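Local atomic coordinates of muramidase (Sodiomyces alcalophilus, PDB entry 6ZM8), a protein that probably cleaves the glycan strands of bacterial peptidoglycan, acting as a fungal muramidase (lysozyme) of glycoside hydrolase family 25. Residues 133-138 against 158-163; 58-63 against 92-97; 150-155 against 171-176. One frame throughout, in Å; residues are numbered along the deposited sequence.

In the fold
Contact 2 comes first along the chain. It closes the loop from strand 55-61 through helix 69-78 to strand 93-95. Contact 1 follows in series and closes the next but one strand-helix-strand step, from strand 133-136 through helix 138-145 to strand 157-160. Strands 93-95 and 133-136 are neighbours, so contacts 1 and 2 belong to one continuous sheet and touch. Contact 3 crosses contact 1, because its segments alternate with those of 133-138 and 158-163. It joins the loop before strand 157-160 to the loop before strand 178-182. It meets contact 1 through I134 and I159 but lies about 7 Å, at the nearest atoms, from contact 2.

Contact 1. Residues 133-138 against 158-163; sequences VIYTTT and WIARYA
The indole of W158 takes the ring edge of Y135 on one face. Y135 CD2 stands over the centre of the indole, 3.4 Å above its plane. This is a T-shaped pair, with the ring planes 78° apart. V133 CG1 lies at the indole edge and packs on W158 CB at 3.6 Å. Y28 also stacks on W158. Y135 and W158 are bridge partners, which puts both on one face of the sheet. CG anti to the backbone N in each (chi1 171° and -179°) brings the ring edge of Y135 against the indole. Farther along the Y135 ring, the phenol oxygen OH rests 3.4 Å from A160 CB.

Beneath the rings the strands run parallel. W158 N donates to I134 O at 2.8 Å, a nearly straight bond. W158 O then accepts from T136 N at 3.1 Å, and T136 O accepts from A160 N. W158 O also receives a CA-H...O contact from Y135 CA. On the other face, I159 CD1 packs 3.6 Å from T138 OG1, which is itself hydrogen-bonded to T168 O. T137 is the N-cap of the helix that follows, and its OG1 bonds to W140 N and Y98 OH. Beyond the last strand-to-strand bond, water 1 accepts a hydrogen bond from T138 N and donates to A160 O at 2.9 Å.

The polar ends of the rings are bonded elsewhere: Y135 OH to Q180, which also binds Y162 OH, and W158 NE1 to N192. Packing and these bonds together probably hold the T-shaped pair and restrict rotation of both rings.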
# COMPACT_ATOMS: atom_id res chain seq x y z
N VAL A 133 -4.83 -2.32 2.87
CA VAL A 133 -4.53 -2.80 1.53
C VAL A 133 -3.25 -3.64 1.59
O VAL A 133 -2.35 -3.34 2.39
CB VAL A 133 -4.36 -1.56 0.63
CG1 VAL A 133 -3.74 -1.86 -0.73
CG2 VAL A 133 -5.71 -0.87 0.45
N ILE A 134 -3.17 -4.67 0.75
CA ILE A 134 -1.93 -5.44 0.60
C ILE A 134 -1.34 -5.13 -0.78
O ILE A 134 -2.00 -5.38 -1.80
CB ILE A 134 -2.17 -6.94 0.78
CG1 ILE A 134 -2.46 -7.23 2.25
CG2 ILE A 134 -0.97 -7.76 0.27
CD1 ILE A 134 -2.89 -8.66 2.53
N TYR A 135 -0.11 -4.61 -0.78
CA TYR A 135 0.68 -4.42 -2.00
C TYR A 135 1.67 -5.57 -2.10
O TYR A 135 2.45 -5.82 -1.17
CB TYR A 135 1.44 -3.09 -1.95
CG TYR A 135 2.45 -2.93 -3.08
CD1 TYR A 135 3.74 -3.45 -2.97
CD2 TYR A 135 2.13 -2.26 -4.25
CE1 TYR A 135 4.67 -3.30 -3.97
CE2 TYR A 135 3.06 -2.06 -5.26
CZ TYR A 135 4.35 -2.58 -5.12
OH TYR A 135 5.32 -2.40 -6.07
N THR A 136 1.64 -6.26 -3.24
CA THR A 136 2.57 -7.36 -3.46
C THR A 136 2.64 -7.63 -4.97
O THR A 136 2.07 -6.91 -5.79
CB THR A 136 2.12 -8.60 -2.64
OG1 THR A 136 3.21 -9.53 -2.56
CG2 THR A 136 0.89 -9.29 -3.20
N THR A 137 3.37 -8.70 -5.31
CA THR A 137 3.39 -9.25 -6.65
C THR A 137 2.92 -10.69 -6.59
O THR A 137 3.09 -11.38 -5.58
CB THR A 137 4.77 -9.17 -7.30
OG1 THR A 137 5.62 -10.09 -6.61
CG2 THR A 137 5.33 -7.76 -7.27
N THR A 138 2.36 -11.19 -7.70
CA THR A 138 1.87 -12.55 -7.68
C THR A 138 3.02 -13.55 -7.47
O THR A 138 2.85 -14.54 -6.75
CB THR A 138 1.06 -12.85 -8.95
OG1 THR A 138 -0.01 -11.93 -8.92
CG2 THR A 138 0.57 -14.28 -8.99
N TRP A 158 -3.45 -4.43 -3.97
CA TRP A 158 -2.67 -3.48 -4.77
C TRP A 158 -1.55 -4.31 -5.42
O TRP A 158 -0.58 -4.69 -4.78
CB TRP A 158 -2.14 -2.37 -3.86
CG TRP A 158 -1.35 -1.30 -4.52
CD1 TRP A 158 -1.10 -1.10 -5.85
CD2 TRP A 158 -0.68 -0.24 -3.82
NE1 TRP A 158 -0.30 0.02 -6.02
CE2 TRP A 158 -0.03 0.56 -4.79
CE3 TRP A 158 -0.53 0.07 -2.46
CZ2 TRP A 158 0.80 1.63 -4.44
CZ3 TRP A 158 0.31 1.12 -2.10
CH2 TRP A 158 0.96 1.89 -3.09
N ILE A 159 -1.77 -4.66 -6.69
CA ILE A 159 -0.88 -5.59 -7.38
C ILE A 159 0.10 -4.80 -8.24
O ILE A 159 -0.30 -3.83 -8.89
CB ILE A 159 -1.71 -6.59 -8.21
CG1 ILE A 159 -0.89 -7.79 -8.68
CG2 ILE A 159 -2.46 -5.94 -9.38
CD1 ILE A 159 -0.41 -8.67 -7.55
N ALA A 160 1.34 -5.25 -8.29
CA ALA A 160 2.35 -4.61 -9.12
C ALA A 160 2.73 -5.53 -10.30
O ALA A 160 3.11 -6.68 -10.09
CB ALA A 160 3.58 -4.25 -8.33
N ARG A 161 2.67 -4.96 -11.50
CA ARG A 161 3.15 -5.65 -12.70
C ARG A 161 3.30 -4.58 -13.80
O ARG A 161 2.29 -4.00 -14.22
CB ARG A 161 2.22 -6.75 -13.18
CG ARG A 161 2.82 -7.52 -14.36
CD ARG A 161 1.84 -8.45 -15.02
NE ARG A 161 2.50 -9.32 -15.95
CZ ARG A 161 1.95 -9.74 -17.04
NH1 ARG A 161 0.81 -9.30 -17.53
NH2 ARG A 161 2.54 -10.69 -17.72
N TYR A 162 4.51 -4.35 -14.24
CA TYR A 162 4.75 -3.28 -15.22
C TYR A 162 4.70 -3.92 -16.60
O TYR A 162 5.70 -4.40 -17.15
CB TYR A 162 6.07 -2.55 -14.97
CG TYR A 162 6.24 -1.98 -13.59
CD1 TYR A 162 5.17 -1.85 -12.68
CD2 TYR A 162 7.48 -1.59 -13.16
CE1 TYR A 162 5.37 -1.38 -11.41
CE2 TYR A 162 7.70 -1.12 -11.88
CZ TYR A 162 6.64 -1.03 -10.99
OH TYR A 162 6.90 -0.57 -9.74
N ALA A 163 3.48 -3.99 -17.13
CA ALA A 163 3.16 -4.71 -18.35
C ALA A 163 1.89 -4.13 -18.92
O ALA A 163 1.21 -3.32 -18.29
CB ALA A 163 3.00 -6.20 -18.10
O HOH W 1 2.17 -9.39 -10.01

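Contact 2. Residues 58-63 against 92-97; sequences AYHFAQ and GALDIE
Strands 55-61 and 93-95 pair here as parallel neighbours in the buried barrel sheet, joined through helix 69-78 as a beta-alpha-beta unit. In four backbone bonds, A93 N donates to A58 O, H60 N to A93 O, D95 N to H60 O (2.8 Å), and A62 N to D95 O.

Y59, F61, A93 and D95 share one face. D95 OD2 lies 3.4 Å from F61 CD2 and 3.7 Å from Y59 CE1. With CG anti to the backbone N (chi1 174°), the D95 carboxylate extends beside the Y59 ring, the two side chains pointing the same way. It crosses F61 obliquely, with ring and carboxylate planes 72° apart. E97 has two conformers; in one, its CG lies 3.6 Å from F61 CE2 and the side chains cross at about a right angle.

On the face of H60 and L94 the contacts are through carbon atoms. L94 CD1 comes to the edge of the H60 ring, 4.0 Å from H60 CD2. Just beyond, A62 CB meets both L94 CD1 and I96 CD1, the latter at 3.7 Å. T32 holds H60 ND1 and Q72 holds its NE2. Helix 110-128 packs here through W116, I117 and F120.

Past the strand ends, water 2 accepts from E97 N at 2.9 Å and bridges toward D95 O and A62 O. It lies over one face of the F61 ring, toward its rim. D95, I96 and E97 match the D-x-E signature of family 25. Their place at the C-terminal end of strand 93-95 is consistent with the active-site end of this TIM-barrel-like fold.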
# COMPACT_ATOMS: atom_id res chain seq x y z
N ALA A 58 -1.10 6.10 3.25
CA ALA A 58 0.27 5.81 3.60
C ALA A 58 0.56 4.34 3.36
O ALA A 58 -0.36 3.50 3.39
CB ALA A 58 0.50 6.13 5.06
N TYR A 59 1.85 3.99 3.21
CA TYR A 59 2.23 2.58 3.16
C TYR A 59 3.43 2.30 4.05
O TYR A 59 4.24 3.20 4.40
CB TYR A 59 2.41 2.06 1.72
CG TYR A 59 3.62 2.54 0.95
CD1 TYR A 59 4.84 1.89 1.04
CD2 TYR A 59 3.52 3.61 0.06
CE1 TYR A 59 5.92 2.26 0.25
CE2 TYR A 59 4.59 4.01 -0.73
CZ TYR A 59 5.80 3.31 -0.63
OH TYR A 59 6.87 3.69 -1.41
N HIS A 60 3.52 1.02 4.42
CA HIS A 60 4.55 0.49 5.31
C HIS A 60 5.33 -0.58 4.58
O HIS A 60 4.73 -1.54 4.05
CB HIS A 60 3.85 -0.19 6.51
CG HIS A 60 4.84 -0.84 7.43
ND1 HIS A 60 5.61 -0.09 8.30
CD2 HIS A 60 5.20 -2.15 7.52
CE1 HIS A 60 6.39 -0.95 8.93
NE2 HIS A 60 6.20 -2.20 8.46
N PHE A 61 6.67 -0.48 4.55
CA PHE A 61 7.49 -1.54 3.98
C PHE A 61 7.77 -2.60 5.05
O PHE A 61 8.49 -2.35 6.04
CB PHE A 61 8.79 -0.99 3.38
CG PHE A 61 9.51 -2.04 2.56
CD1 PHE A 61 10.30 -3.02 3.14
CD2 PHE A 61 9.29 -2.11 1.21
CE1 PHE A 61 10.87 -4.03 2.37
CE2 PHE A 61 9.87 -3.10 0.44
CZ PHE A 61 10.66 -4.06 1.02
N ALA A 62 7.18 -3.78 4.85
CA ALA A 62 7.30 -4.87 5.79
C ALA A 62 8.74 -5.40 5.89
O ALA A 62 9.41 -5.59 4.88
CB ALA A 62 6.43 -6.02 5.35
N GLN A 63 9.12 -5.72 7.13
CA GLN A 63 10.39 -6.40 7.41
C GLN A 63 10.08 -7.61 8.28
O GLN A 63 10.20 -7.54 9.51
CB GLN A 63 11.39 -5.44 8.07
CG GLN A 63 11.95 -4.44 7.07
CD GLN A 63 12.96 -5.02 6.09
OE1 GLN A 63 13.28 -6.21 6.16
NE2 GLN A 63 13.44 -4.18 5.18
N GLY A 92 -4.37 2.33 5.17
CA GLY A 92 -2.95 2.13 4.97
C GLY A 92 -2.69 0.84 4.19
O GLY A 92 -3.47 -0.13 4.27
N ALA A 93 -1.56 0.82 3.49
CA ALA A 93 -1.15 -0.34 2.72
C ALA A 93 0.09 -0.98 3.32
O ALA A 93 1.07 -0.32 3.70
CB ALA A 93 -0.85 0.04 1.27
N LEU A 94 0.06 -2.32 3.36
CA LEU A 94 1.19 -3.17 3.72
C LEU A 94 1.93 -3.52 2.42
O LEU A 94 1.39 -4.26 1.59
CB LEU A 94 0.68 -4.43 4.40
CG LEU A 94 1.78 -5.44 4.75
CD1 LEU A 94 2.76 -4.87 5.78
CD2 LEU A 94 1.16 -6.72 5.27
N ASP A 95 3.16 -3.01 2.28
CA ASP A 95 4.02 -3.32 1.12
C ASP A 95 4.86 -4.52 1.54
O ASP A 95 5.84 -4.39 2.31
CB ASP A 95 4.84 -2.08 0.80
CG ASP A 95 5.88 -2.26 -0.25
OD1 ASP A 95 6.04 -3.39 -0.75
OD2 ASP A 95 6.55 -1.26 -0.58
N ILE A 96 4.43 -5.69 1.08
CA ILE A 96 4.99 -6.98 1.48
C ILE A 96 5.53 -7.67 0.21
O ILE A 96 4.76 -8.14 -0.65
CB ILE A 96 3.98 -7.81 2.31
CG1 ILE A 96 4.52 -9.17 2.68
CG2 ILE A 96 2.62 -7.98 1.64
CD1 ILE A 96 5.72 -9.16 3.59
N GLU A 97 6.84 -7.62 0.06
CA GLU A 97 7.49 -7.95 -1.20
C GLU A 97 8.93 -8.41 -0.93
O GLU A 97 9.37 -8.53 0.21
CB GLU A 97 7.48 -6.73 -2.15
CG GLU A 97 8.32 -5.59 -1.62
CD GLU A 97 8.46 -4.47 -2.65
OE1 GLU A 97 9.40 -4.55 -3.48
OE2 GLU A 97 7.69 -3.52 -2.62
O HOH W 2 8.16 -6.15 2.21

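Contact 3. Residues 150-155 against 171-176; sequences RFANRC and NGWGFY
F151 O, in the turn that lies against W173, is gripped by two backbone donors, C155 N at 2.8 Å and R154 N at 3.1 Å. These bonds close the turn of residues 151-155, and C155 O faces the indole. W173 NE1 donates to C155 O at 2.8 Å. The acceptor lies in the plane of the indole, at its edge, and the N-H...O angle is 154°.

A152 supplies the apolar half. Its CB sits over one face of the W173 five-membered ring, 3.6 Å from the centroid and only 4° off the ring normal. This is a well-centred CH-pi contact. A152 CB also lies 3.3 Å from G172 O. W173 has CG anti to its own carbonyl carbon (chi1 -78°), and this turns the indole back over A152. F151 CB makes a looser contact with W173 CZ2, while its ring turns away to helix 110-128, where it packs on I117 and V121.

Within segment 150-155, R154 NH2 donates to R150 O at 3.1 Å, the oxygen lying in the guanidinium plane. Both R150 and R154 form salt bridges with E118 of helix 110-128, and R154 also makes a cation-pi contact with W131.

W173 therefore uses an edge for hydrogen bonding and a face for packing. The single N-H...O bond probably fixes the reach of the indole, and the methyl over its face probably limits its tilt. Together they join the loop before strand 157-160 to the one before strand 178-182, at a partly buried place.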
# COMPACT_ATOMS: atom_id res chain seq x y z
N ARG A 150 -5.81 -16.21 2.27
CA ARG A 150 -6.35 -15.90 3.59
C ARG A 150 -6.79 -14.47 3.78
O ARG A 150 -7.56 -14.20 4.70
CB ARG A 150 -5.38 -16.34 4.68
CG ARG A 150 -5.50 -17.89 4.74
CD ARG A 150 -5.04 -18.59 5.99
NE ARG A 150 -4.62 -17.59 6.96
CZ ARG A 150 -5.00 -17.43 8.22
NH1 ARG A 150 -5.89 -18.23 8.81
NH2 ARG A 150 -4.46 -16.39 8.85
N PHE A 151 -6.28 -13.54 2.97
CA PHE A 151 -6.51 -12.11 3.20
C PHE A 151 -7.46 -11.50 2.18
O PHE A 151 -7.85 -10.34 2.37
CB PHE A 151 -5.17 -11.36 3.19
CG PHE A 151 -4.22 -11.99 4.16
CD1 PHE A 151 -4.42 -11.87 5.53
CD2 PHE A 151 -3.17 -12.75 3.72
CE1 PHE A 151 -3.63 -12.59 6.42
CE2 PHE A 151 -2.38 -13.46 4.62
CZ PHE A 151 -2.60 -13.37 5.97
N ALA A 152 -7.84 -12.22 1.13
CA ALA A 152 -8.53 -11.58 0.01
C ALA A 152 -9.91 -11.03 0.37
O ALA A 152 -10.33 -10.03 -0.20
CB ALA A 152 -8.65 -12.55 -1.15
N ASN A 153 -10.59 -11.64 1.34
CA ASN A 153 -11.95 -11.19 1.73
C ASN A 153 -11.93 -10.08 2.79
O ASN A 153 -12.97 -9.67 3.32
CB ASN A 153 -12.71 -12.38 2.30
CG ASN A 153 -14.13 -12.03 2.66
OD1 ASN A 153 -14.91 -11.55 1.83
ND2 ASN A 153 -14.49 -12.30 3.89
N ARG A 154 -10.78 -9.63 3.17
CA ARG A 154 -10.64 -8.46 4.03
C ARG A 154 -9.84 -7.32 3.38
O ARG A 154 -10.18 -6.16 3.56
CB ARG A 154 -9.94 -8.84 5.35
CG ARG A 154 -10.83 -9.64 6.29
CD ARG A 154 -10.07 -10.19 7.48
NE ARG A 154 -9.14 -11.21 7.05
CZ ARG A 154 -8.13 -11.68 7.79
NH1 ARG A 154 -7.92 -11.18 9.01
NH2 ARG A 154 -7.35 -12.63 7.34
N CYS A 155 -8.75 -7.67 2.74
CA CYS A 155 -7.71 -6.69 2.36
C CYS A 155 -7.76 -6.45 0.86
O CYS A 155 -7.46 -7.35 0.08
CB CYS A 155 -6.33 -7.23 2.70
SG CYS A 155 -6.10 -7.49 4.48
N ASN A 171 -3.90 -15.87 -5.43
CA ASN A 171 -5.04 -16.70 -5.06
C ASN A 171 -5.97 -15.98 -4.08
O ASN A 171 -5.52 -15.39 -3.09
CB ASN A 171 -4.49 -17.97 -4.42
CG ASN A 171 -5.50 -19.02 -4.05
OD1 ASN A 171 -6.50 -19.16 -4.73
ND2 ASN A 171 -5.21 -19.76 -3.02
N GLY A 172 -7.26 -16.07 -4.38
CA GLY A 172 -8.29 -15.53 -3.49
C GLY A 172 -8.91 -14.25 -4.00
O GLY A 172 -10.08 -13.97 -3.73
N TRP A 173 -8.14 -13.42 -4.69
CA TRP A 173 -8.66 -12.14 -5.16
C TRP A 173 -9.28 -12.29 -6.55
O TRP A 173 -8.61 -12.71 -7.50
CB TRP A 173 -7.56 -11.07 -5.22
CG TRP A 173 -7.20 -10.48 -3.90
CD1 TRP A 173 -7.89 -9.48 -3.27
CD2 TRP A 173 -6.07 -10.76 -3.05
NE1 TRP A 173 -7.27 -9.11 -2.11
CE2 TRP A 173 -6.13 -9.86 -1.96
CE3 TRP A 173 -4.99 -11.66 -3.12
CZ2 TRP A 173 -5.16 -9.83 -0.97
CZ3 TRP A 173 -4.03 -11.63 -2.13
CH2 TRP A 173 -4.11 -10.71 -1.07
N GLY A 174 -10.54 -11.88 -6.67
CA GLY A 174 -11.20 -11.90 -7.96
C GLY A 174 -10.86 -10.71 -8.83
O GLY A 174 -11.12 -10.73 -10.03
N PHE A 175 -10.28 -9.67 -8.23
CA PHE A 175 -10.01 -8.42 -8.93
C PHE A 175 -8.97 -7.66 -8.13
O PHE A 175 -8.84 -7.83 -6.92
CB PHE A 175 -11.27 -7.55 -9.07
CG PHE A 175 -11.96 -7.27 -7.78
CD1 PHE A 175 -12.93 -8.14 -7.29
CD2 PHE A 175 -11.64 -6.14 -7.01
CE1 PHE A 175 -13.56 -7.88 -6.09
CE2 PHE A 175 -12.25 -5.90 -5.80
CZ PHE A 175 -13.24 -6.76 -5.34
N TYR A 176 -8.24 -6.80 -8.83
CA TYR A 176 -7.37 -5.83 -8.17
C TYR A 176 -8.21 -4.62 -7.73
O TYR A 176 -9.17 -4.25 -8.41
CB TYR A 176 -6.18 -5.39 -9.04
CG TYR A 176 -6.46 -4.43 -10.20
CD1 TYR A 176 -6.52 -3.07 -9.98
CD2 TYR A 176 -6.60 -4.86 -11.53
CE1 TYR A 176 -6.70 -2.16 -11.01
CE2 TYR A 176 -6.80 -3.97 -12.56
CZ TYR A 176 -6.84 -2.60 -12.31
OH TYR A 176 -6.99 -1.66 -13.28